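Local atomic coordinates of putative NAD dependent dehydrogenase (Micromonospora echinospora, PDB entry 6NOR), a protein that binds NAD and probably acts as an NAD-dependent oxidoreductase of the GFO/IDH/MocA family in gentamicin biosynthesis. Residues Q278-E283 with P303-I308; S169-F174 with Q248-W253. One frame throughout, in Å; residues are numbered along the deposited sequence.

Interaction 1 of 2, residues Q278-E283 with P303-I308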
ATOM      1  N   GLN A 278     -10.479  -0.458  -0.012  1.00 17.71           N
ATOM      2  CA  GLN A 278      -9.128   0.117  -0.090  1.00 20.03           C
ATOM      3  C   GLN A 278      -8.205  -0.751  -0.947  1.00 21.09           C
ATOM      4  O   GLN A 278      -7.013  -0.519  -0.993  1.00 25.35           O
ATOM      5  CB  GLN A 278      -8.499   0.301   1.304  1.00 17.86           C
ATOM      6  CG  GLN A 278      -9.108   1.411   2.144  1.00 20.39           C
ATOM      7  CD  GLN A 278     -10.521   1.088   2.629  1.00 22.82           C
ATOM      8  OE1 GLN A 278     -10.752   0.074   3.294  1.00 25.54           O
ATOM      9  NE2 GLN A 278     -11.469   1.945   2.284  1.00 17.84           N
ATOM     10  N   GLY A 279      -8.757  -1.753  -1.619  1.00 18.75           N
ATOM     11  CA  GLY A 279      -7.954  -2.602  -2.480  1.00 17.64           C
ATOM     12  C   GLY A 279      -8.388  -2.571  -3.933  1.00 17.56           C
ATOM     13  O   GLY A 279      -8.257  -3.550  -4.655  1.00 19.43           O
ATOM     14  N   MET A 280      -8.897  -1.437  -4.383  1.00 17.55           N
ATOM     15  CA  MET A 280      -9.377  -1.372  -5.740  1.00 17.48           C
ATOM     16  C   MET A 280      -8.330  -0.888  -6.731  1.00 19.07           C
ATOM     17  O   MET A 280      -8.555  -0.949  -7.927  1.00 23.58           O
ATOM     18  CB  MET A 280     -10.632  -0.516  -5.802  1.00 25.08           C
ATOM     19  CG  MET A 280     -11.809  -1.429  -5.977  1.00 30.80           C
ATOM     20  SD  MET A 280     -13.433  -0.778  -5.849  1.00 33.64           S
ATOM     21  CE  MET A 280     -14.301  -2.243  -5.349  1.00 19.59           C
ATOM     22  N   GLY A 281      -7.178  -0.445  -6.232  1.00 17.54           N
ATOM     23  CA  GLY A 281      -6.036  -0.145  -7.076  1.00 17.55           C
ATOM     24  C   GLY A 281      -6.120   1.170  -7.831  1.00 17.53           C
ATOM     25  O   GLY A 281      -5.369   1.391  -8.764  1.00 17.53           O
ATOM     26  N   VAL A 282      -7.041   2.041  -7.443  1.00 17.53           N
ATOM     27  CA  VAL A 282      -7.123   3.370  -8.044  1.00 17.52           C
ATOM     28  C   VAL A 282      -6.867   4.431  -6.985  1.00 17.60           C
ATOM     29  O   VAL A 282      -7.436   4.378  -5.904  1.00 23.54           O
ATOM     30  CB  VAL A 282      -8.499   3.616  -8.699  1.00 17.46           C
ATOM     31  CG1 VAL A 282      -8.587   5.004  -9.305  1.00 17.46           C
ATOM     32  CG2 VAL A 282      -8.765   2.577  -9.735  1.00 17.40           C
ATOM     33  N   GLU A 283      -6.007   5.388  -7.284  1.00 23.46           N
ATOM     34  CA  GLU A 283      -5.757   6.492  -6.359  1.00 26.75           C
ATOM     35  C   GLU A 283      -5.903   7.851  -7.042  1.00 25.92           C
ATOM     36  O   GLU A 283      -5.607   8.013  -8.222  1.00 17.66           O
ATOM     37  CB  GLU A 283      -4.376   6.364  -5.740  1.00 30.95           C
ATOM     38  CG  GLU A 283      -4.315   6.827  -4.324  1.00 48.96           C
ATOM     39  CD  GLU A 283      -2.947   6.634  -3.709  1.00 63.53           C
ATOM     40  OE1 GLU A 283      -2.083   6.021  -4.368  1.00 69.00           O
ATOM     41  OE2 GLU A 283      -2.743   7.092  -2.564  1.00 74.29           O
ATOM     42  N   PRO A 303     -10.877   5.970  -5.065  1.00 19.13           N
ATOM     43  CA  PRO A 303     -12.189   5.812  -5.711  1.00 17.53           C
ATOM     44  C   PRO A 303     -12.546   4.372  -6.030  1.00 17.83           C
ATOM     45  O   PRO A 303     -11.678   3.583  -6.372  1.00 21.18           O
ATOM     46  CB  PRO A 303     -12.043   6.603  -7.013  1.00 17.50           C
ATOM     47  CG  PRO A 303     -10.854   7.502  -6.782  1.00 18.89           C
ATOM     48  CD  PRO A 303      -9.937   6.709  -5.917  1.00 17.60           C
ATOM     49  N   GLU A 304     -13.827   4.037  -5.923  1.00 17.46           N
ATOM     50  CA  GLU A 304     -14.279   2.719  -6.292  1.00 17.42           C
ATOM     51  C   GLU A 304     -14.487   2.659  -7.790  1.00 19.89           C
ATOM     52  O   GLU A 304     -14.687   3.689  -8.444  1.00 17.36           O
ATOM     53  CB  GLU A 304     -15.579   2.360  -5.557  1.00 28.33           C
ATOM     54  CG  GLU A 304     -16.682   3.425  -5.634  1.00 34.37           C
ATOM     55  CD  GLU A 304     -17.435   3.461  -6.973  1.00 38.09           C
ATOM     56  OE1 GLU A 304     -17.435   2.441  -7.701  1.00 38.11           O
ATOM     57  OE2 GLU A 304     -18.021   4.519  -7.302  1.00 44.05           O
ATOM     58  N   TRP A 305     -14.420   1.449  -8.328  1.00 17.34           N
ATOM     59  CA  TRP A 305     -14.944   1.161  -9.664  1.00 22.58           C
ATOM     60  C   TRP A 305     -15.895  -0.026  -9.543  1.00 17.28           C
ATOM     61  O   TRP A 305     -15.701  -0.878  -8.693  1.00 17.30           O
ATOM     62  CB  TRP A 305     -13.814   0.873 -10.669  1.00 17.27           C
ATOM     63  CG  TRP A 305     -12.868  -0.209 -10.234  1.00 17.28           C
ATOM     64  CD1 TRP A 305     -11.800  -0.070  -9.390  1.00 17.32           C
ATOM     65  CD2 TRP A 305     -12.874  -1.583 -10.648  1.00 17.26           C
ATOM     66  NE1 TRP A 305     -11.164  -1.284  -9.229  1.00 17.33           N
ATOM     67  CE2 TRP A 305     -11.809  -2.224  -9.989  1.00 17.29           C
ATOM     68  CE3 TRP A 305     -13.693  -2.333 -11.503  1.00 17.23           C
ATOM     69  CZ2 TRP A 305     -11.538  -3.579 -10.156  1.00 18.43           C
ATOM     70  CZ3 TRP A 305     -13.434  -3.680 -11.660  1.00 17.23           C
ATOM     71  CH2 TRP A 305     -12.364  -4.288 -10.991  1.00 17.25           C
ATOM     72  N   GLU A 306     -16.922  -0.053 -10.389  1.00 17.26           N
ATOM     73  CA  GLU A 306     -17.949  -1.092 -10.408  1.00 17.26           C
ATOM     74  C   GLU A 306     -18.388  -1.557  -9.024  1.00 17.28           C
ATOM     75  O   GLU A 306     -18.326  -2.745  -8.712  1.00 17.28           O
ATOM     76  CB  GLU A 306     -17.465  -2.291 -11.230  1.00 17.23           C
ATOM     77  CG  GLU A 306     -17.477  -2.050 -12.728  1.00 21.11           C
ATOM     78  CD  GLU A 306     -17.245  -3.309 -13.564  1.00 27.04           C
ATOM     79  OE1 GLU A 306     -16.693  -4.306 -13.055  1.00 25.71           O
ATOM     80  OE2 GLU A 306     -17.615  -3.295 -14.756  1.00 36.18           O
ATOM     81  N   TRP A 307     -18.860  -0.629  -8.201  1.00 17.31           N
ATOM     82  CA  TRP A 307     -19.106  -0.952  -6.807  1.00 17.34           C
ATOM     83  C   TRP A 307     -20.198  -2.013  -6.634  1.00 17.34           C
ATOM     84  O   TRP A 307     -20.128  -2.829  -5.726  1.00 22.84           O
ATOM     85  CB  TRP A 307     -19.424   0.323  -6.006  1.00 17.38           C
ATOM     86  CG  TRP A 307     -20.761   0.944  -6.213  1.00 20.11           C
ATOM     87  CD1 TRP A 307     -21.086   1.942  -7.091  1.00 22.13           C
ATOM     88  CD2 TRP A 307     -21.960   0.642  -5.493  1.00 19.19           C
ATOM     89  NE1 TRP A 307     -22.419   2.260  -6.975  1.00 23.08           N
ATOM     90  CE2 TRP A 307     -22.975   1.480  -5.996  1.00 22.66           C
ATOM     91  CE3 TRP A 307     -22.270  -0.260  -4.474  1.00 19.59           C
ATOM     92  CZ2 TRP A 307     -24.283   1.437  -5.524  1.00 24.36           C
ATOM     93  CZ3 TRP A 307     -23.566  -0.302  -4.002  1.00 23.58           C
ATOM     94  CH2 TRP A 307     -24.563   0.534  -4.534  1.00 21.20           C
ATOM     95  N   ILE A 308     -21.178  -2.037  -7.531  1.00 17.33           N
ATOM     96  CA  ILE A 308     -22.258  -3.003  -7.428  1.00 17.34           C
ATOM     97  C   ILE A 308     -21.794  -4.414  -7.741  1.00 17.32           C
ATOM     98  O   ILE A 308     -22.016  -5.327  -6.963  1.00 17.34           O
ATOM     99  CB  ILE A 308     -23.413  -2.642  -8.350  1.00 17.35           C
ATOM    100  CG1 ILE A 308     -24.013  -1.295  -7.940  1.00 17.37           C
ATOM    101  CG2 ILE A 308     -24.464  -3.715  -8.298  1.00 17.37           C
ATOM    102  CD1 ILE A 308     -25.248  -0.882  -8.759  1.00 17.39           C
TER
HETATM  103  O   HOH W   1      -9.183   2.661  -5.423  1.00 17.56           O

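Interaction 2 of 2, residues S169-F174 with Q248-W253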
ATOM      1  N   SER A 169      -6.919 -18.268  12.996  1.00 21.88           N
ATOM      2  CA  SER A 169      -7.441 -16.913  13.134  1.00 21.01           C
ATOM      3  C   SER A 169      -8.162 -16.480  11.894  1.00 18.15           C
ATOM      4  O   SER A 169      -7.679 -16.691  10.786  1.00 18.17           O
ATOM      5  CB  SER A 169      -6.324 -15.908  13.417  1.00 28.01           C
ATOM      6  OG  SER A 169      -6.081 -15.780  14.798  1.00 38.58           O
ATOM      7  N   VAL A 170      -9.321 -15.870  12.079  1.00 18.02           N
ATOM      8  CA  VAL A 170      -9.963 -15.184  10.993  1.00 17.95           C
ATOM      9  C   VAL A 170     -10.470 -13.868  11.557  1.00 20.40           C
ATOM     10  O   VAL A 170     -10.859 -13.795  12.720  1.00 19.11           O
ATOM     11  CB  VAL A 170     -11.084 -16.008  10.359  1.00 17.87           C
ATOM     12  CG1 VAL A 170     -12.182 -16.325  11.372  1.00 19.21           C
ATOM     13  CG2 VAL A 170     -11.662 -15.271   9.163  1.00 17.81           C
ATOM     14  N   ARG A 171     -10.404 -12.819  10.751  1.00 17.97           N
ATOM     15  CA  ARG A 171     -10.831 -11.517  11.185  1.00 18.00           C
ATOM     16  C   ARG A 171     -11.544 -10.785  10.056  1.00 17.94           C
ATOM     17  O   ARG A 171     -11.053 -10.727   8.956  1.00 17.90           O
ATOM     18  CB  ARG A 171      -9.644 -10.696  11.673  1.00 18.10           C
ATOM     19  CG  ARG A 171      -9.969  -9.234  11.870  1.00 18.13           C
ATOM     20  CD  ARG A 171      -9.099  -8.567  12.935  1.00 18.25           C
ATOM     21  NE  ARG A 171      -9.694  -7.304  13.385  1.00 19.53           N
ATOM     22  CZ  ARG A 171      -9.517  -6.148  12.761  1.00 19.07           C
ATOM     23  NH1 ARG A 171      -8.763  -6.091  11.663  1.00 18.26           N
ATOM     24  NH2 ARG A 171     -10.084  -5.056  13.230  1.00 18.33           N
ATOM     25  N   VAL A 172     -12.714 -10.247  10.355  1.00 17.92           N
ATOM     26  CA  VAL A 172     -13.429  -9.402   9.432  1.00 17.87           C
ATOM     27  C   VAL A 172     -13.721  -8.068  10.082  1.00 17.93           C
ATOM     28  O   VAL A 172     -14.316  -8.013  11.138  1.00 17.96           O
ATOM     29  CB  VAL A 172     -14.756 -10.009   8.977  1.00 17.80           C
ATOM     30  CG1 VAL A 172     -15.384  -9.100   7.966  1.00 17.76           C
ATOM     31  CG2 VAL A 172     -14.544 -11.389   8.393  1.00 17.76           C
ATOM     32  N   ALA A 173     -13.282  -6.996   9.440  1.00 17.93           N
ATOM     33  CA  ALA A 173     -13.541  -5.658   9.915  1.00 17.98           C
ATOM     34  C   ALA A 173     -14.462  -4.941   8.958  1.00 17.92           C
ATOM     35  O   ALA A 173     -14.249  -4.958   7.751  1.00 18.01           O
ATOM     36  CB  ALA A 173     -12.227  -4.888  10.090  1.00 18.06           C
ATOM     37  N   PHE A 174     -15.507  -4.328   9.481  1.00 17.94           N
ATOM     38  CA  PHE A 174     -16.455  -3.672   8.590  1.00 18.32           C
ATOM     39  C   PHE A 174     -16.893  -2.344   9.205  1.00 17.94           C
ATOM     40  O   PHE A 174     -17.527  -2.295  10.248  1.00 17.99           O
ATOM     41  CB  PHE A 174     -17.622  -4.625   8.263  1.00 17.83           C
ATOM     42  CG  PHE A 174     -18.512  -4.167   7.121  1.00 17.77           C
ATOM     43  CD1 PHE A 174     -18.293  -2.974   6.471  1.00 17.77           C
ATOM     44  CD2 PHE A 174     -19.442  -5.021   6.587  1.00 17.72           C
ATOM     45  CE1 PHE A 174     -19.072  -2.580   5.419  1.00 17.72           C
ATOM     46  CE2 PHE A 174     -20.226  -4.642   5.508  1.00 19.60           C
ATOM     47  CZ  PHE A 174     -20.039  -3.411   4.924  1.00 17.68           C
ATOM     48  N   GLN A 248     -12.819 -12.982  14.765  1.00 23.99           N
ATOM     49  CA  GLN A 248     -13.135 -11.653  15.254  1.00 21.84           C
ATOM     50  C   GLN A 248     -14.001 -10.921  14.229  1.00 24.73           C
ATOM     51  O   GLN A 248     -13.715 -10.943  13.039  1.00 24.81           O
ATOM     52  CB  GLN A 248     -11.874 -10.842  15.513  1.00 18.70           C
ATOM     53  CG  GLN A 248     -10.807 -11.525  16.306  1.00 23.61           C
ATOM     54  CD  GLN A 248      -9.488 -10.773  16.246  1.00 26.46           C
ATOM     55  OE1 GLN A 248      -9.461  -9.546  16.279  1.00 27.39           O
ATOM     56  NE2 GLN A 248      -8.395 -11.509  16.138  1.00 26.62           N
ATOM     57  N   CYS A 249     -15.053 -10.272  14.699  1.00 26.99           N
ATOM     58  CA  CYS A 249     -15.819  -9.364  13.859  1.00 24.18           C
ATOM     59  C   CYS A 249     -15.802  -8.000  14.506  1.00 29.34           C
ATOM     60  O   CYS A 249     -16.273  -7.826  15.623  1.00 35.42           O
ATOM     61  CB  CYS A 249     -17.244  -9.858  13.676  1.00 17.97           C
ATOM     62  SG  CYS A 249     -17.268 -11.507  12.989  1.00 49.41           S
ATOM     63  N   ASP A 250     -15.210  -7.047  13.804  1.00 27.82           N
ATOM     64  CA  ASP A 250     -15.075  -5.677  14.271  1.00 24.86           C
ATOM     65  C   ASP A 250     -15.982  -4.827  13.386  1.00 22.39           C
ATOM     66  O   ASP A 250     -15.737  -4.709  12.201  1.00 23.62           O
ATOM     67  CB  ASP A 250     -13.603  -5.254  14.179  1.00 35.65           C
ATOM     68  CG  ASP A 250     -13.327  -3.853  14.711  1.00 52.17           C
ATOM     69  OD1 ASP A 250     -14.231  -2.989  14.716  1.00 66.21           O
ATOM     70  OD2 ASP A 250     -12.160  -3.605  15.088  1.00 51.31           O
ATOM     71  N   VAL A 251     -17.053  -4.272  13.941  1.00 18.14           N
ATOM     72  CA  VAL A 251     -17.949  -3.447  13.140  1.00 18.10           C
ATOM     73  C   VAL A 251     -18.215  -2.104  13.794  1.00 18.17           C
ATOM     74  O   VAL A 251     -18.189  -1.975  14.999  1.00 20.87           O
ATOM     75  CB  VAL A 251     -19.291  -4.153  12.872  1.00 21.34           C
ATOM     76  CG1 VAL A 251     -19.066  -5.500  12.152  1.00 17.96           C
ATOM     77  CG2 VAL A 251     -20.099  -4.317  14.165  1.00 18.08           C
ATOM     78  N   SER A 252     -18.465  -1.090  12.986  1.00 19.34           N
ATOM     79  CA  SER A 252     -18.641   0.247  13.505  1.00 18.22           C
ATOM     80  C   SER A 252     -19.418   1.112  12.546  1.00 18.18           C
ATOM     81  O   SER A 252     -19.226   1.026  11.341  1.00 18.11           O
ATOM     82  CB  SER A 252     -17.286   0.897  13.788  1.00 18.97           C
ATOM     83  OG  SER A 252     -17.457   2.226  14.226  1.00 22.64           O
ATOM     84  N   TRP A 253     -20.286   1.945  13.113  1.00 18.22           N
ATOM     85  CA  TRP A 253     -21.017   2.987  12.402  1.00 18.21           C
ATOM     86  C   TRP A 253     -20.388   4.357  12.605  1.00 18.28           C
ATOM     87  O   TRP A 253     -20.884   5.343  12.101  1.00 18.28           O
ATOM     88  CB  TRP A 253     -22.455   3.061  12.884  1.00 18.22           C
ATOM     89  CG  TRP A 253     -23.427   2.090  12.298  1.00 18.14           C
ATOM     90  CD1 TRP A 253     -23.239   1.233  11.246  1.00 18.06           C
ATOM     91  CD2 TRP A 253     -24.751   1.879  12.752  1.00 18.15           C
ATOM     92  NE1 TRP A 253     -24.378   0.517  11.010  1.00 18.02           N
ATOM     93  CE2 TRP A 253     -25.325   0.892  11.926  1.00 22.55           C
ATOM     94  CE3 TRP A 253     -25.524   2.444  13.769  1.00 18.22           C
ATOM     95  CZ2 TRP A 253     -26.639   0.458  12.090  1.00 22.45           C
ATOM     96  CZ3 TRP A 253     -26.826   2.003  13.937  1.00 18.21           C
ATOM     97  CH2 TRP A 253     -27.369   1.027  13.101  1.00 18.14           C
TER
HETATM   98  O   HOH W   2      -8.699 -14.014  15.681  1.00 31.75           O

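Interaction 1 of 2, residues Q278-E283 with P303-I308
Met280 faces Glu304 and Val282 faces Pro303, with CA atoms 6.4 and 6.1 Å apart, where a turn leading into the strand that starts at Val282 meets the extended run ahead of helix 307-310. That spacing is too wide for strand pairing, and a water sits between the backbones instead, donating to Pro303 O at 2.8 Å, its distance to Val282 O doubtfully short. Trp305 supplies the direct bond: its indole NE1 gives its hydrogen to Met280 O at 2.9 Å, close to the ring plane and on a carbonyl lone pair (C=O...N 127°). The Met280 side chain runs on from there over one face of the same indole, SD lying 4.3 Å from the centroid of the five-membered ring in a Met-aromatic contact. SD also takes a weak hydrogen bond from Trp305 N at 3.5 Å. With CG between its own N and carbonyl carbon (chi1 54°), the indole is brought back to Met280. Val282 splits its branches, CG1 against Pro303 CD at 4.0 Å and CG2 near Trp305 CD1. A phenylalanine in place of Trp305 would probably leave Met280 O without its ring donor and the turn less firmly tied. Lys150 and Leu157 of the second subunit pack on Val282 and Pro303, so a largely apolar contact pinned by one indole N-H holds this turn at a subunit interface.

Interaction 2 of 2, residues S169-F174 with Q248-W253
Val172 is gripped through both its N and its O by strand 248-252, N bonding to Gln248 O at 2.9 Å and O accepting from Asp250 N. The two strands run parallel, their axes 4.7 Å apart, and the pattern continues with Phe174 N to Asp250 O at 2.8 Å. This backbone seam is the tight part: the bonds at Val172 and from Phe174 N are nearly straight, while those at the ends, Gln248 N to Val170 O and Ser252 N to Phe174 O, are more bent. The side-chain bonds are less exact. On the face with Gln248 and Asp250, the extended Arg171 chain, CG anti to the backbone N (chi1 168°), lies alongside Asp250. Its NH2 makes a salt bridge to Asp250 OD2 at 3.1 Å, the hydrogen bond weak and bent; OD2 meets the guanidinium edge, the planes 75° apart. Gln248 OE1 comes 3.5 Å from Arg171 CD, amide and guanidinium planes 52° apart. Arg175 of the same chain and Gln248 NE2 of the fourth subunit also hold OD2. At the Ser169 end, a water accepts from Gln248 NE2 at 2.6 Å and lies 3.3 Å from Ser169 OG; NE2 also bonds Asp250 OD2 of the fourth subunit. Val172 and Cys249, on the opposite face, pack against Ala202 and Cys206 of helix 199-209. Strands 260-267 and 234-241 flank the pair antiparallel in the C-terminal domain's mixed sheet.

In the fold
Interaction 2 belongs to the mixed sheet of the C-terminal domain, whereas interaction 1 lies later in the chain, at the start of helix 307-310. Their centres are 20 Å apart and their nearest atoms about 8 Å, with no direct touch. Phe174 lies nearer the bound NAD than Met280 does, about 7 Å against about 13 Å, each measured from the side chain; the Phe174 side chain is also about 6 Å from that of Lys116, and that of Met280 about 10 Å from that of Tyr313. Neither contact is confined to one chain, since Val282 and Glu283 pair with a strand of the second subunit and 248-253 bonds to the fourth.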